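Local coordinates for erythrocyte membrane protein 1 (Plasmodium falciparum, PDB 2XU0) that probably binds host cell surface receptors through this N-terminal NTS-DBL1 part of a large parasite adhesin, a domain involved in rosetting, at residues Asp201-Arg206 with Asp255-Asn260; Lys32-Glu37 with Leu306-Gln311; Asp156-Val161 with Arg261-Lys266. The protein carries 10 engineered substitutions. All coordinates share one frame; numbering follows the deposited sequence. Where two conformers were deposited one is given.

Interactions 1 and 3 are buried and share helix 249-268, which meets the end of helix 186-204 in the first and helix 154-175 in the second; all four segments belong to the Duffy binding domain. Interaction 2 is partly buried, and brings a helix of the N-terminal segment onto a loop of that domain. The chemistry differs too: an arginine against an indole beside valine packing in interaction 1, two tyrosine rings in interaction 2, and aliphatic branches with a glutamine amide in interaction 3. D307 of 306-311 connects them, accepting hydrogen bonds from R204 and W257 of interaction 1 and forming a salt bridge with R261 of interaction 3.

Interaction 1: Asp201-Arg206 with Asp255-Asn260; sequences DIVRGR and DWWTIN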
loop_
_atom_site.group_PDB
_atom_site.type_symbol
_atom_site.label_atom_id
_atom_site.label_comp_id
_atom_site.label_asym_id
_atom_site.label_seq_id
_atom_site.Cartn_x
_atom_site.Cartn_y
_atom_site.Cartn_z
ATOM N N ASP A 201 -11.473 2.026 -6.246
ATOM C CA ASP A 201 -12.314 1.028 -5.561
ATOM C C ASP A 201 -13.453 1.644 -4.769
ATOM O O ASP A 201 -14.526 1.056 -4.717
ATOM C CB ASP A 201 -11.490 0.002 -4.754
ATOM C CG ASP A 201 -10.789 -1.001 -5.657
ATOM O OD1 ASP A 201 -11.139 -1.065 -6.866
ATOM O OD2 ASP A 201 -9.825 -1.641 -5.196
ATOM N N ILE A 202 -13.252 2.866 -4.214
ATOM C CA ILE A 202 -14.308 3.567 -3.472
ATOM C C ILE A 202 -15.401 3.976 -4.473
ATOM O O ILE A 202 -16.574 3.676 -4.265
ATOM C CB ILE A 202 -13.752 4.793 -2.659
ATOM C CG1 ILE A 202 -12.799 4.345 -1.516
ATOM C CG2 ILE A 202 -14.908 5.629 -2.109
ATOM C CD1 ILE A 202 -11.821 5.447 -1.010
ATOM N N VAL A 203 -14.987 4.621 -5.572
ATOM C CA VAL A 203 -15.871 5.049 -6.641
ATOM C C VAL A 203 -16.674 3.867 -7.163
ATOM O O VAL A 203 -17.883 3.993 -7.326
ATOM C CB VAL A 203 -15.088 5.779 -7.770
ATOM C CG1 VAL A 203 -15.934 5.933 -9.033
ATOM C CG2 VAL A 203 -14.588 7.142 -7.295
ATOM N N ARG A 204 -16.022 2.724 -7.397
ATOM C CA ARG A 204 -16.683 1.523 -7.954
ATOM C C ARG A 204 -17.491 0.699 -6.957
ATOM O O ARG A 204 -18.204 -0.211 -7.363
ATOM C CB ARG A 204 -15.665 0.644 -8.719
ATOM C CG ARG A 204 -15.170 1.295 -10.037
ATOM C CD ARG A 204 -13.994 0.585 -10.684
ATOM N NE ARG A 204 -12.806 0.566 -9.823
ATOM C CZ ARG A 204 -11.600 0.136 -10.191
ATOM N NH1 ARG A 204 -11.387 -0.291 -11.433
ATOM N NH2 ARG A 204 -10.604 0.126 -9.325
ATOM N N GLY A 205 -17.345 0.987 -5.669
ATOM C CA GLY A 205 -18.024 0.235 -4.624
ATOM C C GLY A 205 -17.406 -1.123 -4.339
ATOM O O GLY A 205 -18.078 -2.003 -3.797
ATOM N N ARG A 206 -16.096 -1.285 -4.649
ATOM C CA ARG A 206 -15.325 -2.513 -4.443
ATOM C C ARG A 206 -14.459 -2.401 -3.190
ATOM O O ARG A 206 -14.038 -3.422 -2.664
ATOM C CB ARG A 206 -14.428 -2.771 -5.654
ATOM C CG ARG A 206 -15.190 -3.082 -6.956
ATOM C CD ARG A 206 -14.178 -3.112 -8.086
ATOM N NE ARG A 206 -14.752 -3.398 -9.401
ATOM C CZ ARG A 206 -14.014 -3.567 -10.493
ATOM N NH1 ARG A 206 -12.691 -3.504 -10.425
ATOM N NH2 ARG A 206 -14.588 -3.834 -11.651
ATOM N N ASP A 255 -17.417 1.394 -15.570
ATOM C CA ASP A 255 -17.217 2.125 -16.823
ATOM C C ASP A 255 -17.025 3.585 -16.535
ATOM O O ASP A 255 -16.156 4.200 -17.132
ATOM C CB ASP A 255 -18.395 1.897 -17.779
ATOM C CG ASP A 255 -18.387 0.498 -18.351
ATOM O OD1 ASP A 255 -17.469 -0.292 -17.993
ATOM O OD2 ASP A 255 -19.245 0.207 -19.202
ATOM N N TRP A 256 -17.762 4.131 -15.560
ATOM C CA TRP A 256 -17.539 5.512 -15.184
ATOM C C TRP A 256 -16.078 5.683 -14.771
ATOM O O TRP A 256 -15.432 6.615 -15.231
ATOM C CB TRP A 256 -18.486 5.954 -14.057
ATOM C CG TRP A 256 -18.462 7.444 -13.849
ATOM C CD1 TRP A 256 -19.219 8.370 -14.501
ATOM C CD2 TRP A 256 -17.548 8.180 -13.022
ATOM N NE1 TRP A 256 -18.879 9.639 -14.085
ATOM C CE2 TRP A 256 -17.849 9.553 -13.184
ATOM C CE3 TRP A 256 -16.504 7.813 -12.148
ATOM C CZ2 TRP A 256 -17.152 10.561 -12.503
ATOM C CZ3 TRP A 256 -15.829 8.812 -11.456
ATOM C CH2 TRP A 256 -16.139 10.169 -11.653
ATOM N N TRP A 257 -15.544 4.766 -13.926
ATOM C CA TRP A 257 -14.160 4.858 -13.478
ATOM C C TRP A 257 -13.211 4.819 -14.664
ATOM O O TRP A 257 -12.380 5.708 -14.831
ATOM C CB TRP A 257 -13.804 3.753 -12.461
ATOM C CG TRP A 257 -12.354 3.821 -12.051
ATOM C CD1 TRP A 257 -11.330 3.067 -12.547
ATOM C CD2 TRP A 257 -11.741 4.871 -11.284
ATOM N NE1 TRP A 257 -10.128 3.493 -12.023
ATOM C CE2 TRP A 257 -10.343 4.642 -11.301
ATOM C CE3 TRP A 257 -12.244 5.970 -10.559
ATOM C CZ2 TRP A 257 -9.453 5.416 -10.556
ATOM C CZ3 TRP A 257 -11.360 6.744 -9.822
ATOM C CH2 TRP A 257 -9.979 6.478 -9.840
ATOM N N THR A 258 -13.334 3.772 -15.472
ATOM C CA THR A 258 -12.522 3.548 -16.656
ATOM C C THR A 258 -12.500 4.755 -17.574
ATOM O O THR A 258 -11.431 5.114 -18.064
ATOM C CB THR A 258 -12.990 2.273 -17.346
ATOM O OG1 THR A 258 -12.831 1.205 -16.408
ATOM C CG2 THR A 258 -12.189 1.963 -18.609
ATOM N N ILE A 259 -13.669 5.390 -17.770
ATOM C CA ILE A 259 -13.818 6.540 -18.644
ATOM C C ILE A 259 -13.158 7.796 -18.091
ATOM O O ILE A 259 -12.510 8.525 -18.846
ATOM C CB ILE A 259 -15.304 6.734 -19.063
ATOM C CG1 ILE A 259 -15.719 5.660 -20.106
ATOM C CG2 ILE A 259 -15.564 8.149 -19.624
ATOM C CD1 ILE A 259 -17.235 5.254 -20.033
ATOM N N ASN A 260 -13.266 8.025 -16.775
ATOM C CA ASN A 260 -12.734 9.237 -16.171
ATOM C C ASN A 260 -11.414 9.097 -15.465
ATOM O O ASN A 260 -10.914 10.097 -14.956
ATOM C CB ASN A 260 -13.790 9.846 -15.235
ATOM C CG ASN A 260 -15.032 10.282 -15.969
ATOM O OD1 ASN A 260 -15.069 11.343 -16.584
ATOM N ND2 ASN A 260 -16.028 9.427 -16.012
#
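R204 and W257 are the backbone's nearest pair, their CA atoms 6.9 Å apart, where the end of helix 186-204 comes against helix 249-268. A Schellman motif closes the first helix: G205 takes a positive phi of 76°, while the amides of G205 and R206 bond back to the carbonyls of I202 and D201. Both helices belong to the largely helical Duffy-binding-like fold, and the contact illustrates how a helix terminus can offer one aliphatic and one charged side chain to a pair of tryptophans.

V203 faces both indoles. With CG1 anti to the backbone N (chi1 166°), this methyl lies 3.7 Å from CE3 of W256, while CB of V203 is 4.0 Å from CE3 of W257. R204 slants across the second indole, its CD 3.6 Å from CB of W257. A bend about chi3 then brings the guanidinium to the pyrrole part of the indole as an off-centre cation-pi contact, with CZ of R204 4.2 Å from the centroid of that five-membered ring of W257. The two planes are inclined by 38°. W257 CD1 lies over one face of the guanidinium and R206 NH1 over the opposite one, but R206 also makes a salt bridge with E254.

D307 gathers the polar ends, its backbone O accepting from R204 NH2 and its OD2 from W257 NE1. R204 NH2 also forms a salt bridge with D201 OD1, though the hydrogen bond within it is poorly aimed and weak; D201 OD2 pairs with R314. One turn beyond W256, N260 folds back, its ND2 lying 3.3 Å above the W256 ring plane, toward the rim, and donating to the W256 carbonyl O at 3.0 Å.

Interaction 2: Lys32-Glu37 with Leu306-Gln311; sequences KIYNQE and LDYVPQ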
loop_
_atom_site.group_PDB
_atom_site.type_symbol
_atom_site.label_atom_id
_atom_site.label_comp_id
_atom_site.label_asym_id
_atom_site.label_seq_id
_atom_site.Cartn_x
_atom_site.Cartn_y
_atom_site.Cartn_z
ATOM N N LYS A 32 -3.141 -6.300 -18.468
ATOM C CA LYS A 32 -3.950 -7.256 -19.221
ATOM C C LYS A 32 -5.431 -7.081 -18.892
ATOM O O LYS A 32 -6.236 -7.012 -19.816
ATOM C CB LYS A 32 -3.501 -8.695 -18.964
ATOM C CG LYS A 32 -2.100 -9.012 -19.428
ATOM C CD LYS A 32 -1.954 -10.517 -19.663
ATOM C CE LYS A 32 -0.592 -10.896 -20.196
ATOM N NZ LYS A 32 0.444 -10.915 -19.125
ATOM N N ILE A 33 -5.778 -6.929 -17.590
ATOM C CA ILE A 33 -7.161 -6.707 -17.158
ATOM C C ILE A 33 -7.744 -5.410 -17.772
ATOM O O ILE A 33 -8.858 -5.417 -18.301
ATOM C CB ILE A 33 -7.289 -6.739 -15.607
ATOM C CG1 ILE A 33 -6.737 -8.040 -14.992
ATOM C CG2 ILE A 33 -8.718 -6.426 -15.133
ATOM C CD1 ILE A 33 -7.278 -9.433 -15.595
ATOM N N TYR A 34 -6.975 -4.318 -17.707
ATOM C CA TYR A 34 -7.376 -3.027 -18.252
ATOM C C TYR A 34 -7.622 -3.165 -19.762
ATOM O O TYR A 34 -8.632 -2.671 -20.257
ATOM C CB TYR A 34 -6.322 -1.944 -17.932
ATOM C CG TYR A 34 -6.569 -0.621 -18.627
ATOM C CD1 TYR A 34 -5.864 -0.272 -19.779
ATOM C CD2 TYR A 34 -7.571 0.243 -18.189
ATOM C CE1 TYR A 34 -6.112 0.932 -20.444
ATOM C CE2 TYR A 34 -7.843 1.439 -18.857
ATOM C CZ TYR A 34 -7.110 1.777 -19.987
ATOM O OH TYR A 34 -7.360 2.956 -20.641
ATOM N N ASN A 35 -6.698 -3.833 -20.472
ATOM C CA ASN A 35 -6.789 -4.087 -21.920
ATOM C C ASN A 35 -8.047 -4.861 -22.304
ATOM O O ASN A 35 -8.716 -4.471 -23.255
ATOM C CB ASN A 35 -5.549 -4.811 -22.425
ATOM C CG ASN A 35 -4.358 -3.920 -22.586
ATOM O OD1 ASN A 35 -4.469 -2.700 -22.652
ATOM N ND2 ASN A 35 -3.173 -4.516 -22.648
ATOM N N GLN A 36 -8.404 -5.910 -21.539
ATOM C CA GLN A 36 -9.632 -6.681 -21.791
ATOM C C GLN A 36 -10.853 -5.789 -21.651
ATOM O O GLN A 36 -11.776 -5.878 -22.456
ATOM C CB GLN A 36 -9.776 -7.866 -20.811
ATOM C CG GLN A 36 -8.926 -9.087 -21.153
ATOM C CD GLN A 36 -8.710 -9.994 -19.952
ATOM O OE1 GLN A 36 -7.587 -10.413 -19.666
ATOM N NE2 GLN A 36 -9.766 -10.319 -19.208
ATOM N N GLU A 37 -10.854 -4.939 -20.621
ATOM C CA GLU A 37 -11.946 -4.044 -20.283
ATOM C C GLU A 37 -12.206 -2.935 -21.295
ATOM O O GLU A 37 -13.344 -2.493 -21.424
ATOM C CB GLU A 37 -11.712 -3.469 -18.895
ATOM C CG GLU A 37 -12.164 -4.415 -17.784
ATOM C CD GLU A 37 -13.619 -4.855 -17.826
ATOM O OE1 GLU A 37 -14.510 -3.979 -17.897
ATOM O OE2 GLU A 37 -13.867 -6.082 -17.796
ATOM N N LEU A 306 -2.662 -0.136 -11.182
ATOM C CA LEU A 306 -2.966 -0.676 -9.853
ATOM C C LEU A 306 -4.458 -0.660 -9.594
ATOM O O LEU A 306 -4.961 -1.549 -8.911
ATOM C CB LEU A 306 -2.205 0.041 -8.737
ATOM C CG LEU A 306 -0.706 -0.271 -8.567
ATOM C CD1 LEU A 306 -0.147 0.482 -7.358
ATOM C CD2 LEU A 306 -0.441 -1.755 -8.372
ATOM N N ASP A 307 -5.190 0.289 -10.220
ATOM C CA ASP A 307 -6.649 0.342 -10.094
ATOM C C ASP A 307 -7.342 -0.889 -10.755
ATOM O O ASP A 307 -8.565 -1.020 -10.705
ATOM C CB ASP A 307 -7.197 1.690 -10.600
ATOM C CG ASP A 307 -6.789 2.113 -12.010
ATOM O OD1 ASP A 307 -5.630 1.829 -12.413
ATOM O OD2 ASP A 307 -7.587 2.821 -12.670
ATOM N N TYR A 308 -6.549 -1.798 -11.353
ATOM C CA TYR A 308 -7.069 -3.051 -11.932
ATOM C C TYR A 308 -6.495 -4.260 -11.196
ATOM O O TYR A 308 -6.601 -5.394 -11.665
ATOM C CB TYR A 308 -6.881 -3.103 -13.466
ATOM C CG TYR A 308 -7.741 -2.051 -14.124
ATOM C CD1 TYR A 308 -9.088 -2.291 -14.377
ATOM C CD2 TYR A 308 -7.271 -0.750 -14.293
ATOM C CE1 TYR A 308 -9.925 -1.284 -14.849
ATOM C CE2 TYR A 308 -8.113 0.275 -14.713
ATOM C CZ TYR A 308 -9.436 -0.001 -15.007
ATOM O OH TYR A 308 -10.261 0.972 -15.502
ATOM N N VAL A 309 -5.898 -4.004 -10.033
ATOM C CA VAL A 309 -5.318 -5.056 -9.181
ATOM C C VAL A 309 -6.251 -5.264 -7.983
ATOM O O VAL A 309 -6.566 -4.268 -7.321
ATOM C CB VAL A 309 -3.850 -4.738 -8.713
ATOM C CG1 VAL A 309 -3.316 -5.816 -7.748
ATOM C CG2 VAL A 309 -2.914 -4.571 -9.907
ATOM N N PRO A 310 -6.689 -6.516 -7.650
ATOM C CA PRO A 310 -7.514 -6.692 -6.447
ATOM C C PRO A 310 -6.923 -5.972 -5.242
ATOM O O PRO A 310 -5.720 -6.054 -4.972
ATOM C CB PRO A 310 -7.550 -8.223 -6.246
ATOM C CG PRO A 310 -7.353 -8.779 -7.622
ATOM C CD PRO A 310 -6.422 -7.812 -8.312
ATOM N N GLN A 311 -7.784 -5.278 -4.516
ATOM C CA GLN A 311 -7.433 -4.461 -3.348
ATOM C C GLN A 311 -6.631 -5.191 -2.267
ATOM O O GLN A 311 -5.651 -4.636 -1.762
ATOM C CB GLN A 311 -8.685 -3.775 -2.780
ATOM C CG GLN A 311 -8.390 -2.811 -1.623
ATOM C CD GLN A 311 -9.566 -2.005 -1.241
ATOM O OE1 GLN A 311 -10.581 -2.530 -0.762
ATOM N NE2 GLN A 311 -9.416 -0.685 -1.342
#
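The ring of Y308 receives Y34 over one face: CB of Y34 sits 4.2 Å from the Y308 ring centroid, 19° off its normal, as a CH-pi contact. R204 makes a cation-pi contact with the opposite face, and the Y308 ring thus lies between a tyrosine and an arginine. The Y34 ring continues from its CB in an offset edge-to-face pair, presenting its edge to the face of Y308 with centroids 5.3 Å apart and planes at 61°. The closest touch is Y34 CD2 to Y308 CE2, 3.5 Å, and Y308 CZ lies at the Y34 edge, in its plane. Y34 carries CG anti to its main-chain nitrogen (chi1 172°); with the methylene already over Y308, this torsion swings the ring until its CD2 edge comes down on Y308 as well. Beside them I33 adds a methyl, its CG2 4.1 Å from CB of Y308.

The Y308 hydroxyl is hydrogen-bonded to T258 OG1, tying the far end of the ring to helix 249-268.

This is a docking of the N-terminal segment on the Duffy binding domain. Helix 22-39 brings Y34 and I33 to a loop that leads, through P310 at the N-cap, into helix 311-338; R261 of helix 249-268 touches both tyrosines, and helix 415-423 covers I33 with E416 and F417.

Interaction 3: Asp156-Val161 with Arg261-Lys266; sequences DLLGNV and REQIWK
V161 and I264 bring the two helices closest, their CA atoms 7.1 Å apart, where the short axes run in roughly the same direction, 10.5 Å apart at closest approach and crossing at -30°. I264 meets two side chains of the facing helix with the longer of its branches: its CG1 lies 3.8 Å from CG1 of V161 and 4.0 Å from CD1 of L158. That branch stands anti to the carbonyl carbon (chi1 -69°), and its terminal CD1 reaches the same two methyls.

L158 is forked across the interface, its CD1 on I264 and its CD2 on the Q263 amide. Within the helical Duffy-binding-like fold this joins helix 154-175 to helix 249-268, the latter kinked near its contact residues, where the amides of E262 and Q263 make no bond to the preceding turn. Crossing L158 at about a right angle, the extended Q263 side chain places OE1 3.3 Å and NE2 3.5 Å from L158 CD2. This is a van der Waals contact of a methyl with a polar group whose NE2 is hydrogen-bonded to the backbone O of G50. L158 also rests on W256 and N260, and V161 on V203 of helix 186-204.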
loop_
_atom_site.group_PDB
_atom_site.type_symbol
_atom_site.label_atom_id
_atom_site.label_comp_id
_atom_site.label_asym_id
_atom_site.label_seq_id
_atom_site.Cartn_x
_atom_site.Cartn_y
_atom_site.Cartn_z
ATOM N N ASP A 156 -21.099 16.292 -12.381
ATOM C CA ASP A 156 -21.170 16.700 -10.969
ATOM C C ASP A 156 -20.330 15.780 -10.105
ATOM O O ASP A 156 -19.650 16.251 -9.208
ATOM C CB ASP A 156 -22.622 16.736 -10.446
ATOM C CG ASP A 156 -23.554 17.709 -11.156
ATOM O OD1 ASP A 156 -23.072 18.762 -11.630
ATOM O OD2 ASP A 156 -24.765 17.420 -11.230
ATOM N N LEU A 157 -20.365 14.469 -10.383
ATOM C CA LEU A 157 -19.593 13.466 -9.646
ATOM C C LEU A 157 -18.096 13.643 -9.905
ATOM O O LEU A 157 -17.322 13.701 -8.950
ATOM C CB LEU A 157 -20.042 12.057 -10.042
ATOM C CG LEU A 157 -19.285 10.900 -9.369
ATOM C CD1 LEU A 157 -19.526 10.879 -7.874
ATOM C CD2 LEU A 157 -19.654 9.586 -10.008
ATOM N N LEU A 158 -17.700 13.802 -11.182
ATOM C CA LEU A 158 -16.295 14.004 -11.531
ATOM C C LEU A 158 -15.705 15.157 -10.753
ATOM O O LEU A 158 -14.619 14.999 -10.189
ATOM C CB LEU A 158 -16.084 14.192 -13.052
ATOM C CG LEU A 158 -14.608 14.372 -13.471
ATOM C CD1 LEU A 158 -13.831 13.086 -13.376
ATOM C CD2 LEU A 158 -14.493 14.972 -14.819
ATOM N N GLY A 159 -16.451 16.270 -10.673
ATOM C CA GLY A 159 -16.053 17.466 -9.938
ATOM C C GLY A 159 -15.624 17.127 -8.530
ATOM O O GLY A 159 -14.486 17.396 -8.156
ATOM N N ASN A 160 -16.503 16.444 -7.779
ATOM C CA ASN A 160 -16.227 15.973 -6.412
ATOM C C ASN A 160 -15.011 15.049 -6.307
ATOM O O ASN A 160 -14.164 15.252 -5.438
ATOM C CB ASN A 160 -17.465 15.290 -5.820
ATOM C CG ASN A 160 -18.588 16.265 -5.577
ATOM O OD1 ASN A 160 -19.491 16.431 -6.402
ATOM N ND2 ASN A 160 -18.524 16.967 -4.464
ATOM N N VAL A 161 -14.910 14.064 -7.224
ATOM C CA VAL A 161 -13.804 13.100 -7.268
ATOM C C VAL A 161 -12.470 13.776 -7.571
ATOM O O VAL A 161 -11.454 13.422 -6.976
ATOM C CB VAL A 161 -14.124 11.865 -8.174
ATOM C CG1 VAL A 161 -12.934 10.887 -8.220
ATOM C CG2 VAL A 161 -15.383 11.140 -7.675
ATOM N N ARG A 261 -10.843 7.881 -15.402
ATOM C CA ARG A 261 -9.597 7.634 -14.653
ATOM C C ARG A 261 -8.427 8.529 -15.031
ATOM O O ARG A 261 -7.638 8.883 -14.170
ATOM C CB ARG A 261 -9.203 6.140 -14.651
ATOM C CG ARG A 261 -8.740 5.608 -16.012
ATOM C CD ARG A 261 -8.541 4.103 -16.006
ATOM N NE ARG A 261 -7.373 3.684 -15.226
ATOM C CZ ARG A 261 -6.144 3.566 -15.707
ATOM N NH1 ARG A 261 -5.888 3.866 -16.976
ATOM N NH2 ARG A 261 -5.163 3.142 -14.929
ATOM N N GLU A 262 -8.332 8.913 -16.316
ATOM C CA GLU A 262 -7.255 9.754 -16.816
ATOM C C GLU A 262 -7.248 11.140 -16.179
ATOM O O GLU A 262 -6.198 11.553 -15.717
ATOM C CB GLU A 262 -7.301 9.833 -18.340
ATOM C CG GLU A 262 -6.148 10.639 -18.898
ATOM C CD GLU A 262 -6.234 10.861 -20.392
ATOM O OE1 GLU A 262 -6.217 12.038 -20.817
ATOM O OE2 GLU A 262 -6.307 9.857 -21.138
ATOM N N GLN A 263 -8.398 11.842 -16.151
ATOM C CA GLN A 263 -8.563 13.173 -15.518
ATOM C C GLN A 263 -8.362 13.053 -14.010
ATOM O O GLN A 263 -7.696 13.902 -13.397
ATOM C CB GLN A 263 -9.976 13.733 -15.737
ATOM C CG GLN A 263 -10.499 13.706 -17.150
ATOM C CD GLN A 263 -11.888 14.278 -17.195
ATOM O OE1 GLN A 263 -12.094 15.479 -16.971
ATOM N NE2 GLN A 263 -12.872 13.422 -17.467
ATOM N N ILE A 264 -8.907 11.975 -13.407
ATOM C CA ILE A 264 -8.731 11.712 -11.974
ATOM C C ILE A 264 -7.220 11.623 -11.635
ATOM O O ILE A 264 -6.770 12.264 -10.677
ATOM C CB ILE A 264 -9.577 10.489 -11.498
ATOM C CG1 ILE A 264 -11.099 10.850 -11.539
ATOM C CG2 ILE A 264 -9.159 10.039 -10.048
ATOM C CD1 ILE A 264 -12.135 9.658 -11.891
ATOM N N TRP A 265 -6.433 10.893 -12.461
ATOM C CA TRP A 265 -4.972 10.771 -12.253
ATOM C C TRP A 265 -4.313 12.148 -12.362
ATOM O O TRP A 265 -3.360 12.415 -11.630
ATOM C CB TRP A 265 -4.335 9.824 -13.282
ATOM C CG TRP A 265 -2.832 9.682 -13.106
ATOM C CD1 TRP A 265 -1.859 10.266 -13.861
ATOM C CD2 TRP A 265 -2.155 8.989 -12.048
ATOM N NE1 TRP A 265 -0.623 10.015 -13.318
ATOM C CE2 TRP A 265 -0.773 9.182 -12.239
ATOM C CE3 TRP A 265 -2.586 8.194 -10.967
ATOM C CZ2 TRP A 265 0.180 8.636 -11.377
ATOM C CZ3 TRP A 265 -1.642 7.659 -10.112
ATOM C CH2 TRP A 265 -0.279 7.842 -10.339
ATOM N N LYS A 266 -4.786 12.987 -13.339
ATOM C CA LYS A 266 -4.281 14.353 -13.568
ATOM C C LYS A 266 -4.520 15.185 -12.306
ATOM O O LYS A 266 -3.581 15.747 -11.780
ATOM C CB LYS A 266 -4.947 14.980 -14.816
ATOM C CG LYS A 266 -4.265 16.255 -15.284
ATOM C CD LYS A 266 -4.799 16.766 -16.614
ATOM C CE LYS A 266 -4.131 18.082 -16.964
ATOM N NZ LYS A 266 -4.714 18.705 -18.184
#